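Local structure of formimidoylglutamase (Bacillus subtilis, 3M1R) at residues D[54-67]-D[291-305]. The protein catalyses the manganese-dependent hydrolysis of N-formimidoyl-L-glutamate to L-glutamate and formamide, a step of histidine degradation. Sequence-based numbering, arbitrary orientation.
Sequences HSGASFAPGTIRQA and VDPTLDFRDMTSRAA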
loop_
_atom_site.group_PDB
_atom_site.type_symbol
_atom_site.label_atom_id
_atom_site.label_comp_id
_atom_site.label_asym_id
_atom_site.label_seq_id
_atom_site.Cartn_x
_atom_site.Cartn_y
_atom_site.Cartn_z
ATOM N N HIS D 54 -16.653 -8.243 5.528
ATOM C CA HIS D 54 -15.478 -9.067 5.285
ATOM C C HIS D 54 -14.413 -8.724 6.347
ATOM O O HIS D 54 -14.013 -7.557 6.470
ATOM C CB HIS D 54 -14.941 -8.792 3.884
ATOM C CG HIS D 54 -13.595 -9.387 3.632
ATOM N ND1 HIS D 54 -13.402 -10.743 3.476
ATOM C CD2 HIS D 54 -12.372 -8.816 3.539
ATOM C CE1 HIS D 54 -12.115 -10.981 3.289
ATOM N NE2 HIS D 54 -11.468 -9.830 3.326
ATOM N N SER D 55 -13.957 -9.726 7.107
ATOM C CA SER D 55 -13.079 -9.488 8.267
ATOM C C SER D 55 -11.820 -10.367 8.343
ATOM O O SER D 55 -11.886 -11.574 8.164
ATOM C CB SER D 55 -13.877 -9.638 9.574
ATOM O OG SER D 55 -13.092 -9.295 10.702
ATOM N N GLY D 56 -10.679 -9.745 8.636
ATOM C CA GLY D 56 -9.453 -10.464 8.936
ATOM C C GLY D 56 -9.167 -10.550 10.435
ATOM O O GLY D 56 -8.014 -10.735 10.862
ATOM N N ALA D 57 -10.212 -10.428 11.246
ATOM C CA ALA D 57 -10.036 -10.476 12.710
ATOM C C ALA D 57 -9.478 -11.812 13.187
ATOM O O ALA D 57 -8.947 -11.908 14.285
ATOM C CB ALA D 57 -11.345 -10.181 13.422
ATOM N N SER D 58 -9.600 -12.856 12.375
ATOM C CA SER D 58 -8.986 -14.120 12.761
ATOM C C SER D 58 -7.447 -13.986 12.880
ATOM O O SER D 58 -6.803 -14.836 13.467
ATOM C CB SER D 58 -9.375 -15.238 11.779
ATOM O OG SER D 58 -8.989 -14.867 10.474
ATOM N N PHE D 59 -6.859 -12.923 12.329
ATOM C CA PHE D 59 -5.402 -12.742 12.413
ATOM C C PHE D 59 -4.965 -11.911 13.625
ATOM O O PHE D 59 -3.776 -11.843 13.948
ATOM C CB PHE D 59 -4.865 -12.063 11.151
ATOM C CG PHE D 59 -4.929 -12.915 9.934
ATOM C CD1 PHE D 59 -5.902 -12.703 8.987
ATOM C CD2 PHE D 59 -4.019 -13.934 9.738
ATOM C CE1 PHE D 59 -5.976 -13.494 7.855
ATOM C CE2 PHE D 59 -4.079 -14.731 8.609
ATOM C CZ PHE D 59 -5.064 -14.508 7.663
ATOM N N ALA D 60 -5.925 -11.257 14.268
ATOM C CA ALA D 60 -5.645 -10.353 15.379
ATOM C C ALA D 60 -4.934 -11.025 16.559
ATOM O O ALA D 60 -4.059 -10.419 17.171
ATOM C CB ALA D 60 -6.928 -9.690 15.848
ATOM N N PRO D 61 -5.328 -12.258 16.918
ATOM C CA PRO D 61 -4.625 -12.808 18.089
ATOM C C PRO D 61 -3.118 -12.914 17.833
ATOM O O PRO D 61 -2.319 -12.610 18.715
ATOM C CB PRO D 61 -5.273 -14.187 18.286
ATOM C CG PRO D 61 -6.636 -14.046 17.701
ATOM C CD PRO D 61 -6.475 -13.086 16.514
ATOM N N GLY D 62 -2.737 -13.301 16.617
ATOM C CA GLY D 62 -1.334 -13.340 16.249
ATOM C C GLY D 62 -0.653 -11.969 16.319
ATOM O O GLY D 62 0.452 -11.857 16.853
ATOM N N THR D 63 -1.307 -10.925 15.801
ATOM C CA THR D 63 -0.691 -9.602 15.752
ATOM C C THR D 63 -0.732 -8.896 17.090
ATOM O O THR D 63 0.199 -8.182 17.424
ATOM C CB THR D 63 -1.268 -8.690 14.648
ATOM O OG1 THR D 63 -2.665 -8.432 14.894
ATOM C CG2 THR D 63 -1.088 -9.359 13.288
ATOM N N ILE D 64 -1.800 -9.091 17.857
ATOM C CA ILE D 64 -1.821 -8.539 19.210
ATOM C C ILE D 64 -0.746 -9.216 20.068
ATOM O O ILE D 64 -0.104 -8.565 20.882
ATOM C CB ILE D 64 -3.202 -8.659 19.891
ATOM C CG1 ILE D 64 -4.260 -7.859 19.101
ATOM C CG2 ILE D 64 -3.118 -8.172 21.365
ATOM C CD1 ILE D 64 -5.725 -8.152 19.493
ATOM N N ARG D 65 -0.541 -10.515 19.889
ATOM C CA ARG D 65 0.509 -11.200 20.683
ATOM C C ARG D 65 1.861 -10.619 20.326
ATOM O O ARG D 65 2.689 -10.387 21.184
ATOM C CB ARG D 65 0.539 -12.708 20.416
ATOM C CG ARG D 65 -0.549 -13.560 21.110
ATOM C CD ARG D 65 -0.329 -15.050 20.793
ATOM N NE ARG D 65 -1.169 -15.946 21.584
ATOM C CZ ARG D 65 -2.314 -16.474 21.156
ATOM N NH1 ARG D 65 -2.769 -16.198 19.938
ATOM N NH2 ARG D 65 -3.005 -17.275 21.951
ATOM N N GLN D 66 2.067 -10.357 19.041
ATOM C CA GLN D 66 3.344 -9.871 18.584
ATOM C C GLN D 66 3.602 -8.485 19.162
ATOM O O GLN D 66 4.713 -8.205 19.618
ATOM C CB GLN D 66 3.387 -9.862 17.060
ATOM C CG GLN D 66 4.736 -10.212 16.470
ATOM C CD GLN D 66 4.779 -9.996 14.959
ATOM O OE1 GLN D 66 3.745 -9.810 14.315
ATOM N NE2 GLN D 66 5.980 -10.019 14.391
ATOM N N ALA D 67 2.584 -7.620 19.152
ATOM C CA ALA D 67 2.723 -6.271 19.704
ATOM C C ALA D 67 2.983 -6.358 21.206
ATOM O O ALA D 67 3.808 -5.618 21.753
ATOM C CB ALA D 67 1.485 -5.434 19.444
ATOM N N VAL D 291 -10.431 -6.059 16.238
ATOM C CA VAL D 291 -9.193 -5.643 15.592
ATOM C C VAL D 291 -9.012 -6.375 14.259
ATOM O O VAL D 291 -9.074 -7.601 14.206
ATOM C CB VAL D 291 -7.988 -5.895 16.499
ATOM C CG1 VAL D 291 -6.678 -5.577 15.775
ATOM C CG2 VAL D 291 -8.130 -5.068 17.768
ATOM N N ASP D 292 -8.775 -5.633 13.181
ATOM C CA ASP D 292 -8.548 -6.273 11.889
ATOM C C ASP D 292 -7.197 -5.843 11.293
ATOM O O ASP D 292 -7.070 -4.794 10.670
ATOM C CB ASP D 292 -9.716 -5.993 10.932
ATOM C CG ASP D 292 -9.629 -6.801 9.618
ATOM O OD1 ASP D 292 -8.550 -7.357 9.312
ATOM O OD2 ASP D 292 -10.653 -6.864 8.890
ATOM N N PRO D 293 -6.181 -6.668 11.490
ATOM C CA PRO D 293 -4.838 -6.369 10.998
ATOM C C PRO D 293 -4.789 -6.089 9.493
ATOM O O PRO D 293 -3.919 -5.319 9.090
ATOM C CB PRO D 293 -4.070 -7.662 11.285
ATOM C CG PRO D 293 -4.858 -8.360 12.330
ATOM C CD PRO D 293 -6.268 -7.997 12.122
ATOM N N THR D 294 -5.656 -6.707 8.679
ATOM C CA THR D 294 -5.610 -6.495 7.215
ATOM C C THR D 294 -6.144 -5.118 6.846
ATOM O O THR D 294 -5.978 -4.658 5.725
ATOM C CB THR D 294 -6.430 -7.551 6.428
ATOM O OG1 THR D 294 -7.834 -7.403 6.723
ATOM C CG2 THR D 294 -6.001 -8.932 6.807
ATOM N N LEU D 295 -6.798 -4.457 7.789
ATOM C CA LEU D 295 -7.337 -3.134 7.521
ATOM C C LEU D 295 -6.461 -2.058 8.195
ATOM O O LEU D 295 -6.724 -0.859 8.043
ATOM C CB LEU D 295 -8.757 -3.043 8.078
ATOM C CG LEU D 295 -10.012 -3.232 7.229
ATOM C CD1 LEU D 295 -9.728 -3.741 5.809
ATOM C CD2 LEU D 295 -10.980 -4.119 7.969
ATOM N N ASP D 296 -5.422 -2.481 8.931
ATOM C CA ASP D 296 -4.712 -1.561 9.843
ATOM C C ASP D 296 -3.625 -0.747 9.139
ATOM O O ASP D 296 -3.118 -1.141 8.091
ATOM C CB ASP D 296 -4.085 -2.334 11.011
ATOM C CG ASP D 296 -3.946 -1.488 12.301
ATOM O OD1 ASP D 296 -4.432 -0.326 12.342
ATOM O OD2 ASP D 296 -3.374 -2.021 13.294
ATOM N N PHE D 297 -3.254 0.389 9.716
ATOM C CA PHE D 297 -2.026 1.027 9.283
ATOM C C PHE D 297 -0.880 0.526 10.144
ATOM O O PHE D 297 -0.897 0.700 11.357
ATOM C CB PHE D 297 -2.088 2.548 9.329
ATOM C CG PHE D 297 -0.832 3.184 8.834
ATOM C CD1 PHE D 297 0.170 3.566 9.724
ATOM C CD2 PHE D 297 -0.613 3.328 7.476
ATOM C CE1 PHE D 297 1.352 4.120 9.258
ATOM C CE2 PHE D 297 0.573 3.892 6.999
ATOM C CZ PHE D 297 1.554 4.293 7.897
ATOM N N ARG D 298 0.138 -0.035 9.499
ATOM C CA ARG D 298 1.159 -0.803 10.182
ATOM C C ARG D 298 0.400 -1.749 11.098
ATOM O O ARG D 298 -0.488 -2.466 10.623
ATOM C CB ARG D 298 2.147 0.110 10.924
ATOM C CG ARG D 298 2.988 0.985 9.959
ATOM C CD ARG D 298 3.840 1.997 10.705
ATOM N NE ARG D 298 4.842 1.346 11.551
ATOM C CZ ARG D 298 5.687 2.006 12.343
ATOM N NH1 ARG D 298 5.638 3.325 12.407
ATOM N NH2 ARG D 298 6.591 1.347 13.063
ATOM N N ASP D 299 0.704 -1.745 12.394
ATOM C CA ASP D 299 -0.088 -2.539 13.341
ATOM C C ASP D 299 -0.573 -1.687 14.519
ATOM O O ASP D 299 -0.691 -2.177 15.637
ATOM C CB ASP D 299 0.698 -3.756 13.855
ATOM C CG ASP D 299 1.954 -3.368 14.657
ATOM O OD1 ASP D 299 2.428 -2.217 14.531
ATOM O OD2 ASP D 299 2.481 -4.222 15.413
HETATM N N MSE D 300 -0.862 -0.425 14.233
HETATM C CA MSE D 300 -1.283 0.557 15.225
HETATM C C MSE D 300 -2.378 0.061 16.122
HETATM O O MSE D 300 -2.368 0.349 17.310
HETATM C CB MSE D 300 -1.840 1.799 14.553
HETATM C CG MSE D 300 -0.795 2.816 14.122
HETATM SE SE MSE D 300 -1.669 4.289 13.149
HETATM C CE MSE D 300 -2.895 4.882 14.556
ATOM N N THR D 301 -3.356 -0.622 15.537
ATOM C CA THR D 301 -4.533 -1.022 16.275
ATOM C C THR D 301 -4.239 -2.261 17.114
ATOM O O THR D 301 -4.786 -2.418 18.191
ATOM C CB THR D 301 -5.766 -1.220 15.352
ATOM O OG1 THR D 301 -5.913 -0.069 14.498
ATOM C CG2 THR D 301 -7.024 -1.358 16.205
ATOM N N SER D 302 -3.343 -3.118 16.636
ATOM C CA SER D 302 -2.890 -4.239 17.443
ATOM C C SER D 302 -2.005 -3.721 18.592
ATOM O O SER D 302 -2.048 -4.275 19.683
ATOM C CB SER D 302 -2.166 -5.292 16.588
ATOM O OG SER D 302 -3.060 -5.894 15.655
ATOM N N ARG D 303 -1.224 -2.657 18.364
ATOM C CA ARG D 303 -0.422 -2.078 19.461
ATOM C C ARG D 303 -1.344 -1.468 20.524
ATOM O O ARG D 303 -1.126 -1.668 21.723
ATOM C CB ARG D 303 0.587 -1.022 18.973
ATOM C CG ARG D 303 1.774 -1.581 18.184
ATOM C CD ARG D 303 2.597 -0.495 17.490
ATOM N NE ARG D 303 3.672 -1.082 16.692
ATOM C CZ ARG D 303 4.969 -0.968 16.979
ATOM N NH1 ARG D 303 5.878 -1.550 16.216
ATOM N NH2 ARG D 303 5.370 -0.257 18.022
ATOM N N ALA D 304 -2.355 -0.720 20.073
ATOM C CA ALA D 304 -3.368 -0.148 20.961
ATOM C C ALA D 304 -4.018 -1.239 21.806
ATOM O O ALA D 304 -4.215 -1.078 23.013
ATOM C CB ALA D 304 -4.422 0.577 20.163
ATOM N N ALA D 305 -4.340 -2.355 21.162
ATOM C CA ALA D 305 -4.922 -3.506 21.852
ATOM C C ALA D 305 -3.942 -4.096 22.884
ATOM O O ALA D 305 -4.320 -4.405 24.019
ATOM C CB ALA D 305 -5.353 -4.572 20.836
HETATM O O HOH W 1 -11.049 -7.249 6.151
HETATM O O HOH W 2 1.720 -6.658 15.678
#
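Pro293 lays its ring against Phe59, Ala60 and Thr63, where the 3-10 turn leads into the helix, CG lying 3.4 Å from Thr63 OG1 and 3.9 Å from Phe59 CB. Beside it Thr63 OG1 and Ser302 OG share a hydrogen bond of 2.7 Å; consistent with such small side chains, the axes of the two short helical segments come within 8.0 Å, at an angle of 67°. The Ala67 methyl packs on Ser302 O and Arg303 CA, while Ile64 CD1 meets Ala305 CB at 3.8 Å on the buried side. At the loop end Asp292, with CG anti to the backbone N (chi1 -172°), brings OD2 2.9 Å from Gly56 N, a nearly straight bond (173°) that arrives from above the carboxylate plane. Its OD1 takes both N and OG1 of Thr294 from one face, the former closing an Asx turn, and a water joins OD2 to His54 O. Replacing Asp292 with an alanine would probably leave Gly56 N without this acceptor and free the Thr294 hydroxyl to turn. Gly56 fits because a CB would clash with Asp292 OD1. The arrangement joins loops and helices flanking the parallel sheet of the arginase-family α/β fold.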